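Plasmodesmata-located protein 5 (Arabidopsis thaliana, PDB 6GRE) regulates cell-to-cell trafficking through plasmodesmata, lowering their permeability during salicylic acid-dependent immune responses by controlling callose deposition, and is required for systemic acquired resistance. Local coordinates at residues S30-F35 with C103-D108; T42-F47 with Y61-C66. One frame throughout, in Å; residues are numbered along the deposited sequence.

Interaction 1 of 2, residues S30-F35 with C103-D108; sequences SLLSSF and CLIRYD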
loop_
_atom_site.group_PDB
_atom_site.type_symbol
_atom_site.label_atom_id
_atom_site.label_comp_id
_atom_site.label_asym_id
_atom_site.label_seq_id
_atom_site.Cartn_x
_atom_site.Cartn_y
_atom_site.Cartn_z
ATOM N N SER A 30 1.766 4.644 -20.255
ATOM C CA SER A 30 1.487 6.067 -20.089
ATOM C C SER A 30 1.028 6.351 -18.658
ATOM O O SER A 30 1.432 7.346 -18.083
ATOM C CB SER A 30 0.462 6.585 -21.074
ATOM O OG SER A 30 0.761 6.155 -22.386
ATOM N N LEU A 31 0.156 5.482 -18.120
ATOM C CA LEU A 31 -0.359 5.642 -16.739
ATOM C C LEU A 31 0.820 5.689 -15.760
ATOM O O LEU A 31 0.900 6.577 -14.894
ATOM C CB LEU A 31 -1.286 4.477 -16.396
ATOM C CG LEU A 31 -1.666 4.386 -14.909
ATOM C CD1 LEU A 31 -2.669 5.466 -14.581
ATOM C CD2 LEU A 31 -2.228 3.020 -14.559
ATOM N N LEU A 32 1.721 4.718 -15.888
ATOM C CA LEU A 32 2.845 4.571 -14.944
ATOM C C LEU A 32 3.776 5.784 -14.991
ATOM O O LEU A 32 4.206 6.253 -13.942
ATOM C CB LEU A 32 3.598 3.278 -15.241
ATOM C CG LEU A 32 2.802 1.999 -15.019
ATOM C CD1 LEU A 32 3.587 0.787 -15.464
ATOM C CD2 LEU A 32 2.367 1.870 -13.562
ATOM N N SER A 33 4.045 6.324 -16.186
ATOM C CA SER A 33 4.866 7.526 -16.330
ATOM C C SER A 33 4.181 8.713 -15.646
ATOM O O SER A 33 4.839 9.585 -15.044
ATOM C CB SER A 33 5.137 7.814 -17.787
ATOM O OG SER A 33 5.982 6.816 -18.341
ATOM N N SER A 34 2.855 8.752 -15.737
ATOM C CA SER A 34 2.054 9.800 -15.111
ATOM C C SER A 34 2.174 9.756 -13.581
ATOM O O SER A 34 2.135 10.813 -12.946
ATOM C CB SER A 34 0.631 9.703 -15.516
ATOM O OG SER A 34 0.533 10.004 -16.897
ATOM N N PHE A 35 2.212 8.545 -13.014
ATOM C CA PHE A 35 2.390 8.378 -11.563
ATOM C C PHE A 35 3.660 9.111 -11.135
ATOM O O PHE A 35 3.667 9.893 -10.166
ATOM C CB PHE A 35 2.559 6.913 -11.147
ATOM C CG PHE A 35 1.360 6.001 -11.212
ATOM C CD1 PHE A 35 0.069 6.472 -11.348
ATOM C CD2 PHE A 35 1.557 4.633 -11.114
ATOM C CE1 PHE A 35 -1.007 5.598 -11.348
ATOM C CE2 PHE A 35 0.485 3.759 -11.150
ATOM C CZ PHE A 35 -0.791 4.243 -11.270
ATOM N N CYS A 103 5.973 3.222 -0.522
ATOM C CA CYS A 103 4.970 3.580 -1.547
ATOM C C CYS A 103 4.355 2.318 -2.132
ATOM O O CYS A 103 4.878 1.221 -1.971
ATOM C CB CYS A 103 5.533 4.439 -2.681
ATOM S SG CYS A 103 6.766 3.606 -3.704
ATOM N N LEU A 104 3.219 2.503 -2.827
ATOM C CA LEU A 104 2.634 1.453 -3.649
ATOM C C LEU A 104 2.236 2.041 -5.005
ATOM O O LEU A 104 1.986 3.249 -5.088
ATOM C CB LEU A 104 1.421 0.824 -2.948
ATOM C CG LEU A 104 0.224 1.743 -2.697
ATOM C CD1 LEU A 104 -0.753 1.776 -3.891
ATOM C CD2 LEU A 104 -0.520 1.342 -1.419
ATOM N N ILE A 105 2.144 1.166 -6.005
ATOM C CA ILE A 105 1.455 1.460 -7.244
ATOM C C ILE A 105 0.463 0.335 -7.516
ATOM O O ILE A 105 0.685 -0.815 -7.124
ATOM C CB ILE A 105 2.445 1.669 -8.405
ATOM C CG1 ILE A 105 3.305 0.440 -8.665
ATOM C CG2 ILE A 105 3.261 2.921 -8.184
ATOM C CD1 ILE A 105 4.102 0.510 -9.961
ATOM N N ARG A 106 -0.655 0.676 -8.163
ATOM C CA ARG A 106 -1.686 -0.297 -8.399
ATOM C C ARG A 106 -2.438 0.094 -9.668
ATOM O O ARG A 106 -2.802 1.257 -9.829
ATOM C CB ARG A 106 -2.629 -0.373 -7.194
ATOM C CG ARG A 106 -3.637 -1.507 -7.221
ATOM C CD ARG A 106 -4.423 -1.463 -5.917
ATOM N NE ARG A 106 -5.361 -2.566 -5.786
ATOM C CZ ARG A 106 -5.807 -3.028 -4.630
ATOM N NH1 ARG A 106 -5.543 -2.359 -3.524
ATOM N NH2 ARG A 106 -6.496 -4.160 -4.591
ATOM N N TYR A 107 -2.673 -0.905 -10.524
ATOM C CA TYR A 107 -3.431 -0.672 -11.747
ATOM C C TYR A 107 -4.281 -1.896 -12.071
ATOM O O TYR A 107 -4.003 -2.989 -11.666
ATOM C CB TYR A 107 -2.484 -0.324 -12.891
ATOM C CG TYR A 107 -1.400 -1.333 -13.178
ATOM C CD1 TYR A 107 -1.620 -2.423 -14.004
ATOM C CD2 TYR A 107 -0.126 -1.159 -12.676
ATOM C CE1 TYR A 107 -0.610 -3.332 -14.275
ATOM C CE2 TYR A 107 0.892 -2.048 -12.941
ATOM C CZ TYR A 107 0.661 -3.125 -13.775
ATOM O OH TYR A 107 1.697 -3.965 -14.042
ATOM N N ASP A 108 -5.349 -1.656 -12.836
ATOM C CA ASP A 108 -6.278 -2.666 -13.196
ATOM C C ASP A 108 -7.059 -2.166 -14.412
ATOM O O ASP A 108 -6.981 -0.994 -14.747
ATOM C CB ASP A 108 -7.202 -2.990 -12.015
ATOM C CG ASP A 108 -7.887 -4.343 -12.101
ATOM O OD1 ASP A 108 -7.648 -5.076 -13.073
ATOM O OD2 ASP A 108 -8.673 -4.648 -11.186
#
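Ile105 is the first residue of strand 103-108 to meet helix 30-35, and its CB and CG2 approach the ring of Phe35 obliquely. Its CG1 sits between the backbone N and the carbonyl carbon (chi1 60°), which leaves CG2 to press on the phenyl ring, 3.8 Å from Phe35 CD2. The other branch runs on to CD1, 4.2 Å from Leu32 CD2. Arg106 joins in through its backbone: its carbonyl O lies at the ring edge, near the ring plane, 3.9 Å from Phe35 CZ. Its side chain leaves from the other surface of the sheet, where Arg106 NH2 bonds Ser203 OG of the second Gnk2-homologous repeat and the guanidinium makes cation-pi contacts with Phe97 and Phe112. This alternation is that of an antiparallel sheet with helices packed on one face, the arrangement of a DUF26 (Gnk2-homologous) domain; the helix runs nearly antiparallel to the strand, at 153°, with the axes 10.3 Å apart. Further along, Tyr107 again faces the helix. Leu31 CD2 touches its CB at 3.7 Å, while Leu32 CD2 approaches the ring obliquely, 4.0 Å from Tyr107 CD2. Val86 and Cys90 of helix 72-90 also touch Tyr107.

Interaction 2 of 2, residues T42-F47 with Y61-C66; sequences TRYANF and YGIYQC. With NAG (2-acetamido-2-deoxy-beta-D-glucopyranose), chain F; SO4 (sulfate ion), chain L.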
loop_
_atom_site.group_PDB
_atom_site.type_symbol
_atom_site.label_atom_id
_atom_site.label_comp_id
_atom_site.label_asym_id
_atom_site.label_seq_id
_atom_site.Cartn_x
_atom_site.Cartn_y
_atom_site.Cartn_z
ATOM N N THR A 42 1.825 15.605 -5.187
ATOM C CA THR A 42 0.957 14.955 -4.211
ATOM C C THR A 42 1.436 13.527 -3.935
ATOM O O THR A 42 2.066 12.881 -4.771
ATOM C CB THR A 42 -0.493 14.942 -4.705
ATOM O OG1 THR A 42 -1.321 14.389 -3.679
ATOM C CG2 THR A 42 -0.681 14.158 -5.988
ATOM N N ARG A 43 1.135 13.060 -2.724
ATOM C CA ARG A 43 1.535 11.725 -2.304
ATOM C C ARG A 43 0.522 10.663 -2.731
ATOM O O ARG A 43 0.794 9.484 -2.564
ATOM C CB ARG A 43 1.645 11.665 -0.783
ATOM C CG ARG A 43 2.763 12.525 -0.225
ATOM C CD ARG A 43 2.733 12.460 1.296
ATOM N NE ARG A 43 3.636 13.432 1.877
ATOM C CZ ARG A 43 3.275 14.619 2.335
ATOM N NH1 ARG A 43 2.015 15.006 2.308
ATOM N NH2 ARG A 43 4.200 15.413 2.829
ATOM N N TYR A 44 -0.649 11.068 -3.218
ATOM C CA TYR A 44 -1.653 10.143 -3.664
ATOM C C TYR A 44 -2.387 10.759 -4.851
ATOM O O TYR A 44 -2.769 11.902 -4.781
ATOM C CB TYR A 44 -2.662 9.804 -2.564
ATOM C CG TYR A 44 -3.904 9.145 -3.089
ATOM C CD1 TYR A 44 -3.925 7.791 -3.417
ATOM C CD2 TYR A 44 -5.053 9.881 -3.346
ATOM C CE1 TYR A 44 -5.055 7.191 -3.940
ATOM C CE2 TYR A 44 -6.181 9.296 -3.877
ATOM C CZ TYR A 44 -6.192 7.945 -4.186
ATOM O OH TYR A 44 -7.310 7.387 -4.716
ATOM N N ALA A 45 -2.613 9.959 -5.890
ATOM C CA ALA A 45 -3.452 10.361 -7.008
ATOM C C ALA A 45 -4.018 9.128 -7.701
ATOM O O ALA A 45 -3.419 8.059 -7.648
ATOM C CB ALA A 45 -2.679 11.225 -7.979
ATOM N N ASN A 46 -5.182 9.302 -8.348
ATOM C CA ASN A 46 -5.816 8.265 -9.129
ATOM C C ASN A 46 -5.926 8.779 -10.562
ATOM O O ASN A 46 -6.160 9.959 -10.758
ATOM C CB ASN A 46 -7.190 7.875 -8.588
ATOM C CG ASN A 46 -8.296 8.820 -9.018
ATOM O OD1 ASN A 46 -8.792 8.767 -10.147
ATOM N ND2 ASN A 46 -8.687 9.696 -8.120
ATOM N N PHE A 47 -5.754 7.887 -11.528
ATOM C CA PHE A 47 -5.706 8.232 -12.947
ATOM C C PHE A 47 -6.495 7.191 -13.738
ATOM O O PHE A 47 -6.498 6.012 -13.376
ATOM C CB PHE A 47 -4.279 8.191 -13.491
ATOM C CG PHE A 47 -3.249 9.022 -12.763
ATOM C CD1 PHE A 47 -2.739 8.606 -11.543
ATOM C CD2 PHE A 47 -2.737 10.178 -13.328
ATOM C CE1 PHE A 47 -1.790 9.359 -10.876
ATOM C CE2 PHE A 47 -1.775 10.927 -12.667
ATOM C CZ PHE A 47 -1.308 10.516 -11.440
ATOM N N TYR A 61 -6.869 1.891 -15.141
ATOM C CA TYR A 61 -7.161 2.640 -13.940
ATOM C C TYR A 61 -6.028 2.380 -12.953
ATOM O O TYR A 61 -5.630 1.246 -12.768
ATOM C CB TYR A 61 -8.479 2.179 -13.318
ATOM C CG TYR A 61 -9.671 2.268 -14.244
ATOM C CD1 TYR A 61 -9.939 1.248 -15.140
ATOM C CD2 TYR A 61 -10.522 3.358 -14.213
ATOM C CE1 TYR A 61 -11.027 1.314 -15.997
ATOM C CE2 TYR A 61 -11.618 3.439 -15.062
ATOM C CZ TYR A 61 -11.865 2.410 -15.955
ATOM O OH TYR A 61 -12.938 2.499 -16.808
ATOM N N GLY A 62 -5.577 3.438 -12.293
ATOM C CA GLY A 62 -4.507 3.210 -11.342
ATOM C C GLY A 62 -4.412 4.275 -10.285
ATOM O O GLY A 62 -4.972 5.379 -10.386
ATOM N N ILE A 63 -3.637 3.921 -9.253
ATOM C CA ILE A 63 -3.233 4.860 -8.230
ATOM C C ILE A 63 -1.752 4.661 -7.914
ATOM O O ILE A 63 -1.192 3.574 -8.136
ATOM C CB ILE A 63 -4.063 4.693 -6.936
ATOM C CG1 ILE A 63 -3.766 3.355 -6.243
ATOM C CG2 ILE A 63 -5.547 4.870 -7.199
ATOM C CD1 ILE A 63 -4.301 3.236 -4.827
ATOM N N TYR A 64 -1.153 5.694 -7.328
ATOM C CA TYR A 64 0.011 5.466 -6.476
ATOM C C TYR A 64 -0.249 6.117 -5.126
ATOM O O TYR A 64 -1.094 6.997 -4.986
ATOM C CB TYR A 64 1.290 6.057 -7.058
ATOM C CG TYR A 64 1.310 7.557 -7.022
ATOM C CD1 TYR A 64 0.728 8.286 -8.050
ATOM C CD2 TYR A 64 1.891 8.261 -5.978
ATOM C CE1 TYR A 64 0.703 9.668 -8.029
ATOM C CE2 TYR A 64 1.876 9.645 -5.947
ATOM C CZ TYR A 64 1.273 10.357 -6.975
ATOM O OH TYR A 64 1.260 11.724 -6.976
ATOM N N GLN A 65 0.481 5.656 -4.113
ATOM C CA GLN A 65 0.401 6.263 -2.819
ATOM C C GLN A 65 1.721 6.103 -2.082
ATOM O O GLN A 65 2.230 5.011 -1.932
ATOM C CB GLN A 65 -0.670 5.614 -1.964
ATOM C CG GLN A 65 -0.852 6.336 -0.636
ATOM C CD GLN A 65 -2.110 5.864 0.035
ATOM O OE1 GLN A 65 -2.387 6.187 1.196
ATOM N NE2 GLN A 65 -2.906 5.120 -0.710
ATOM N N CYS A 66 2.247 7.249 -1.655
ATOM C CA CYS A 66 3.448 7.302 -0.824
ATOM C C CYS A 66 3.040 7.387 0.646
ATOM O O CYS A 66 1.983 7.912 0.970
ATOM C CB CYS A 66 4.296 8.512 -1.196
ATOM S SG CYS A 66 5.042 8.311 -2.837
HETATM C C1 NAG F . -9.760 10.601 -8.415
HETATM C C2 NAG F . -10.429 11.054 -7.116
HETATM C C3 NAG F . -11.450 12.171 -7.369
HETATM C C4 NAG F . -10.973 13.203 -8.401
HETATM C C5 NAG F . -10.374 12.529 -9.644
HETATM C C6 NAG F . -9.871 13.511 -10.709
HETATM C C7 NAG F . -10.478 9.091 -5.574
HETATM C C8 NAG F . -11.414 8.080 -4.957
HETATM N N2 NAG F . -11.081 9.941 -6.447
HETATM O O3 NAG F . -11.696 12.821 -6.121
HETATM O O4 NAG F . -12.073 14.041 -8.782
HETATM O O5 NAG F . -9.296 11.697 -9.212
HETATM O O6 NAG F . -8.532 13.919 -10.402
HETATM O O7 NAG F . -9.265 9.119 -5.291
HETATM S S SO4 L . -1.122 14.464 0.118
HETATM O O1 SO4 L . -0.583 14.096 1.460
HETATM O O2 SO4 L . -1.985 13.383 -0.427
HETATM O O3 SO4 L . -1.913 15.713 0.241
HETATM O O4 SO4 L . 0.024 14.728 -0.793
#
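The ring of Tyr64 is the apolar centre of this antiparallel pairing. With chi1 at 71° the ring leans across to the partner strand, so that Ala45 N and Tyr44 CA lie over one of its faces. The methyl CB of Ala45 comes within 3.7 Å of Tyr64 CE1, and that same edge atom meets Phe47 CE1 at 3.8 Å, near the plane of the phenylalanine ring. On the opposite face of the sheet Ile63 packs against the Tyr44 ring and places CG2 3.7 Å from Asn46 CB. Backbone bonds join the strands: Phe47 and Gly62 form a reciprocal pair, Tyr64 N reaches Ala45 O at 3.3 Å, and the return bond from Ala45 N is weak. At the end of the pairing Cys66 N gives a nearly straight bond (170°) to Arg43 O, in the carbonyl plane. Tyr64 OH donates to Thr42 O at 2.6 Å from above the plane of the Thr42 carbonyl and also bonds Ser38 OG, so the phenol ties the sheet to the end of helix 23-38. Outermost are the bound groups. Asn46 ND2 carries the N-linked sugar, whose acetamide O7 accepts from Tyr44 OH at 2.7 Å, bracing the glycan against the strand. A sulfate, probably from the crystallisation liquor, is held by Arg43 N and Arg43 NH1; Arg43 NE bonds Leu70 O. The hairpin forms one margin of the five-stranded sheet, with 44-49 outermost and 60-66 bonded to 103-108; helix 23-38 covers Ala45 and Phe47, while Val79 of helix 72-90 touches Tyr64 and Cys66.

The centres of interactions 1 and 2 lie about 7 Å apart, and both belong to the first Gnk2-homologous domain of the ectodomain. Along the chain, helix 23-38 leads into the hairpin 44-49/60-66, and strand 103-108 comes last, so interaction 2 is nested inside the loop closed by interaction 1. In the sheet, 103-108 and 60-66 are neighbours, with probable hydrogen bonds from Leu104 N to Gln65 O and from Ile63 N to Arg106 O. The helix bridges the two contacts: Phe35 and Leu31 also pack on the hairpin, at Ile63 O and Phe47. One helix therefore packs across three adjacent strands, uniting both contacts in a single domain core.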